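Local coordinates for BB0689 (Borrelia burgdorferi, PDB 4D53), which is of unknown function but belongs to the bacterial CAP superfamily as an outer surface lipoprotein, at residues 18-21 and 22-26; 38-41 and 42-46. All coordinates share one frame; numbering follows the deposited sequence.

Running from the N terminus, the chain first forms helix 10-26, whose C-terminal half holds contact 1, and after the short strand 33-34 it enters helix 36-52, which holds contact 2 from its third residue to past its middle. Each contact lies within one continuous helix, so neither closes a long loop; they follow one another in series and neither nest nor cross. Their centres are about 22 Å apart, on opposite sides of the centre of the chain, and their nearest atoms stay about 10 Å from each other. Through Arg24, contact 1 ties the end of its helix to the following loop, to Leu105 at the end of helix 99-105 and to Asn107, whereas contact 2 joins strands 112-119 and 125-134 to helix 64-69.

Contact 1: 18-21 and 22-26; sequences SEIA and ELRKK
Arg24 lies alongside Ile20, one helical turn earlier, and the two side chains point the same way. Arg24 CB rests 3.6 Å from Ile20 O, the same oxygen that accepts the Arg24 N-H in a bond of 2.9 Å between Arg24 N and Ile20 O, with an N-H...O angle of 161°. A chi1 of -67° swings Arg24 CG back toward the preceding turn, 3.4 Å from Ile20 O. CD then passes the methyl branch of Ile20, Arg24 CD to Ile20 CG2 being 4.0 Å. Beyond CD the chain bends at chi3 (62°), and the guanidinium leaves the helix: NH1 donates to Leu105 O, while NH2 donates to both Asn30 O and Asn107 O. Arginine suits this buried place because its aliphatic stem packs beside isoleucine while its planar head serves several backbone carbonyls at once.

Lys25 lays CB 3.3 Å from Ala21 O and carries its extended chain outward, and Glu22 makes a long salt bridge to Lys26, 3.8 Å from Glu22 OE2 to Lys26 NZ. The charged Glu22, Lys25 and Lys26 are exposed, whereas Ile20 and Arg24 are buried. Successive i to i+4 backbone bonds and this division of faces are characteristic of an amphipathic alpha-helix, here the end of helix 10-26 in the CAP domain.

Contact 2: 38-41 and 42-46; sequences LEKV and AKEYA
Lys40 and Glu44 run side by side one turn apart in a local i to i+4 contact within helix 36-52, which packs against the sheet of the domain. The carboxylate approaches the stem of the lysine rather than its ammonium: Glu44 OE2 lies 3.8 Å from both Lys40 CG and Lys40 CD. The charged atoms remain 5.8 Å apart, Lys40 NZ to Glu44 OE2, too far for a salt bridge, although the opposite charges would probably still attract. With chi1 at -72°, Glu44 CG folds back over the previous turn, 3.3 Å from Lys40 O. Both polar ends turn to Tyr71, whose hydroxyl is hydrogen-bonded to Glu44 OE1 and whose ring makes a cation-pi contact with Lys40. Long, flexible chains suit this outer edge of the helix, where they can span to a neighbouring loop.

Helix 36-52 lies on one side of the sheet in the alpha-beta-alpha sandwich of the CAP fold, and small apolar residues face the strands. Ala42 meets Val128 and Leu130 of strand 125-134. Ala46 continues this face against Val128, Tyr116 and Leu118, while branched Val41 touches Leu130 of the sheet and Arg67 and Ile68 of helix 64-69. Tyr45 has CG opposite its backbone N (chi1 -162°), which sends the ring away from the preceding turn; its hydroxyl is hydrogen-bonded to Thr56 O and Leu59 N, and its ring meets Arg67 in a cation-pi contact. The backbone bond from Tyr45 N to Val41 O is 3.0 Å long. On another side of the helix, Glu39 OE2 is hydrogen-bonded to the hydroxyl of Tyr17, linking helix 36-52 to helix 10-26.

Contact 1: 18-21 and 22-26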
loop_
_atom_site.group_PDB
_atom_site.type_symbol
_atom_site.label_atom_id
_atom_site.label_comp_id
_atom_site.label_asym_id
_atom_site.label_seq_id
_atom_site.Cartn_x
_atom_site.Cartn_y
_atom_site.Cartn_z
ATOM N N SER A 18 -10.995 2.264 -4.790
ATOM C CA SER A 18 -12.318 1.851 -5.324
ATOM C C SER A 18 -12.379 0.432 -5.902
ATOM O O SER A 18 -13.302 -0.341 -5.606
ATOM C CB SER A 18 -12.760 2.898 -6.364
ATOM O OG SER A 18 -14.022 2.505 -6.842
ATOM N N GLU A 19 -11.341 0.054 -6.653
ATOM C CA GLU A 19 -11.170 -1.313 -7.127
ATOM C C GLU A 19 -11.012 -2.318 -6.009
ATOM O O GLU A 19 -11.712 -3.363 -6.014
ATOM C CB GLU A 19 -9.975 -1.384 -8.086
ATOM C CG GLU A 19 -10.082 -2.639 -8.881
ATOM C CD GLU A 19 -8.963 -2.793 -9.947
ATOM O OE1 GLU A 19 -7.943 -2.072 -9.921
ATOM O OE2 GLU A 19 -9.174 -3.617 -10.825
ATOM N N ILE A 20 -10.198 -2.019 -4.993
ATOM C CA ILE A 20 -10.027 -2.936 -3.897
ATOM C C ILE A 20 -11.382 -3.039 -3.137
ATOM O O ILE A 20 -11.775 -4.146 -2.687
ATOM C CB ILE A 20 -8.848 -2.500 -3.022
ATOM C CG1 ILE A 20 -7.549 -2.657 -3.805
ATOM C CG2 ILE A 20 -8.835 -3.203 -1.644
ATOM C CD1 ILE A 20 -6.364 -2.045 -3.079
ATOM N N ALA A 21 -12.009 -1.901 -2.911
ATOM C CA ALA A 21 -13.319 -1.893 -2.208
ATOM C C ALA A 21 -14.355 -2.753 -2.913
ATOM O O ALA A 21 -15.081 -3.512 -2.222
ATOM C CB ALA A 21 -13.885 -0.467 -2.009
ATOM N N GLU A 22 -14.398 -2.679 -4.218
ATOM C CA GLU A 22 -15.362 -3.487 -4.999
ATOM C C GLU A 22 -15.075 -4.979 -4.942
ATOM O O GLU A 22 -15.985 -5.801 -4.791
ATOM C CB GLU A 22 -15.448 -2.992 -6.438
ATOM C CG GLU A 22 -16.760 -3.382 -7.080
ATOM C CD GLU A 22 -17.982 -2.862 -6.302
ATOM O OE1 GLU A 22 -18.368 -1.709 -6.528
ATOM O OE2 GLU A 22 -18.544 -3.596 -5.462
ATOM N N LEU A 23 -13.812 -5.341 -5.069
ATOM C CA LEU A 23 -13.380 -6.707 -4.829
ATOM C C LEU A 23 -13.794 -7.199 -3.470
ATOM O O LEU A 23 -14.412 -8.293 -3.352
ATOM C CB LEU A 23 -11.861 -6.899 -5.031
ATOM C CG LEU A 23 -11.225 -8.183 -4.472
ATOM C CD1 LEU A 23 -11.583 -9.325 -5.422
ATOM C CD2 LEU A 23 -9.717 -7.981 -4.450
ATOM N N ARG A 24 -13.529 -6.433 -2.413
ATOM C CA ARG A 24 -13.870 -6.931 -1.078
ATOM C C ARG A 24 -15.416 -7.024 -0.882
ATOM O O ARG A 24 -15.906 -7.944 -0.206
ATOM C CB ARG A 24 -13.219 -6.090 -0.019
ATOM C CG ARG A 24 -11.678 -6.194 0.009
ATOM C CD ARG A 24 -11.086 -5.190 0.967
ATOM N NE ARG A 24 -11.522 -5.426 2.334
ATOM C CZ ARG A 24 -11.019 -6.318 3.133
ATOM N NH1 ARG A 24 -9.997 -7.057 2.719
ATOM N NH2 ARG A 24 -11.552 -6.539 4.378
ATOM N N LYS A 25 -16.128 -6.081 -1.446
ATOM C CA LYS A 25 -17.554 -6.062 -1.360
ATOM C C LYS A 25 -18.187 -7.302 -2.027
ATOM O O LYS A 25 -19.064 -7.956 -1.459
ATOM C CB LYS A 25 -18.074 -4.792 -1.973
ATOM C CG LYS A 25 -19.597 -4.748 -1.929
ATOM C CD LYS A 25 -20.122 -3.467 -2.472
ATOM C CE LYS A 25 -21.572 -3.351 -2.014
ATOM N NZ LYS A 25 -22.238 -2.178 -2.613
ATOM N N LYS A 26 -17.664 -7.692 -3.189
ATOM C CA LYS A 26 -18.134 -8.875 -3.879
ATOM C C LYS A 26 -17.845 -10.133 -3.102
ATOM O O LYS A 26 -18.555 -11.118 -3.284
ATOM C CB LYS A 26 -17.564 -8.966 -5.320
ATOM C CG LYS A 26 -18.122 -7.953 -6.329
ATOM C CD LYS A 26 -19.469 -7.343 -5.947
ATOM C CE LYS A 26 -19.955 -6.199 -6.853
ATOM N NZ LYS A 26 -19.296 -6.178 -8.197
#

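Contact 2: 38-41 and 42-46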
loop_
_atom_site.group_PDB
_atom_site.type_symbol
_atom_site.label_atom_id
_atom_site.label_comp_id
_atom_site.label_asym_id
_atom_site.label_seq_id
_atom_site.Cartn_x
_atom_site.Cartn_y
_atom_site.Cartn_z
ATOM N N LEU A 38 -1.825 5.705 7.794
ATOM C CA LEU A 38 -1.338 4.659 6.853
ATOM C C LEU A 38 -0.944 5.323 5.548
ATOM O O LEU A 38 0.066 4.937 4.960
ATOM C CB LEU A 38 -2.358 3.549 6.610
ATOM C CG LEU A 38 -2.651 2.675 7.825
ATOM C CD1 LEU A 38 -3.618 1.553 7.431
ATOM C CD2 LEU A 38 -1.413 2.076 8.451
ATOM N N GLU A 39 -1.706 6.296 5.063
ATOM C CA GLU A 39 -1.339 6.970 3.829
ATOM C C GLU A 39 0.035 7.685 3.944
ATOM O O GLU A 39 0.839 7.659 3.014
ATOM C CB GLU A 39 -2.388 7.986 3.382
ATOM C CG GLU A 39 -3.602 7.328 2.724
ATOM C CD GLU A 39 -4.472 8.293 1.986
ATOM O OE1 GLU A 39 -4.598 9.413 2.490
ATOM O OE2 GLU A 39 -5.104 7.973 0.968
ATOM N N LYS A 40 0.286 8.279 5.110
ATOM C CA LYS A 40 1.557 9.013 5.330
ATOM C C LYS A 40 2.737 8.019 5.388
ATOM O O LYS A 40 3.758 8.249 4.747
ATOM C CB LYS A 40 1.500 9.819 6.629
ATOM C CG LYS A 40 2.755 10.663 6.919
ATOM C CD LYS A 40 3.023 11.012 8.379
ATOM C CE LYS A 40 1.815 11.609 9.069
ATOM N NZ LYS A 40 2.040 11.626 10.556
ATOM N N VAL A 41 2.574 6.923 6.092
ATOM C CA VAL A 41 3.629 5.894 6.206
ATOM C C VAL A 41 3.920 5.299 4.809
ATOM O O VAL A 41 5.079 5.119 4.471
ATOM C CB VAL A 41 3.238 4.813 7.230
ATOM C CG1 VAL A 41 4.261 3.696 7.330
ATOM C CG2 VAL A 41 3.067 5.450 8.631
ATOM N N ALA A 42 2.873 4.994 4.034
ATOM C CA ALA A 42 3.039 4.409 2.696
ATOM C C ALA A 42 3.771 5.352 1.784
ATOM O O ALA A 42 4.631 4.919 1.011
ATOM C CB ALA A 42 1.677 4.021 2.112
ATOM N N LYS A 43 3.454 6.657 1.811
ATOM C CA LYS A 43 4.127 7.605 1.005
ATOM C C LYS A 43 5.621 7.763 1.340
ATOM O O LYS A 43 6.466 7.747 0.449
ATOM C CB LYS A 43 3.430 8.997 1.044
ATOM C CG LYS A 43 4.102 10.044 0.168
ATOM C CD LYS A 43 3.355 11.412 0.240
ATOM C CE LYS A 43 3.905 12.420 -0.753
ATOM N NZ LYS A 43 3.162 13.694 -0.665
ATOM N N GLU A 44 5.915 7.806 2.621
ATOM C CA GLU A 44 7.316 7.981 3.063
ATOM C C GLU A 44 8.155 6.796 2.638
ATOM O O GLU A 44 9.293 6.930 2.143
ATOM C CB GLU A 44 7.371 8.106 4.576
ATOM C CG GLU A 44 6.817 9.463 5.022
ATOM C CD GLU A 44 7.086 9.824 6.507
ATOM O OE1 GLU A 44 7.820 9.061 7.246
ATOM O OE2 GLU A 44 6.520 10.904 6.869
ATOM N N TYR A 45 7.536 5.624 2.794
ATOM C CA TYR A 45 8.235 4.356 2.382
ATOM C C TYR A 45 8.400 4.224 0.868
ATOM O O TYR A 45 9.491 3.855 0.385
ATOM C CB TYR A 45 7.518 3.150 2.981
ATOM C CG TYR A 45 8.423 1.925 2.957
ATOM C CD1 TYR A 45 9.676 1.932 3.557
ATOM C CD2 TYR A 45 8.011 0.724 2.321
ATOM C CE1 TYR A 45 10.473 0.815 3.567
ATOM C CE2 TYR A 45 8.799 -0.394 2.332
ATOM C CZ TYR A 45 10.046 -0.365 2.961
ATOM O OH TYR A 45 10.842 -1.492 3.006
ATOM N N ALA A 46 7.365 4.575 0.097
ATOM C CA ALA A 46 7.441 4.483 -1.319
ATOM C C ALA A 46 8.615 5.354 -1.836
ATOM O O ALA A 46 9.399 4.978 -2.754
ATOM C CB ALA A 46 6.137 4.938 -1.978
#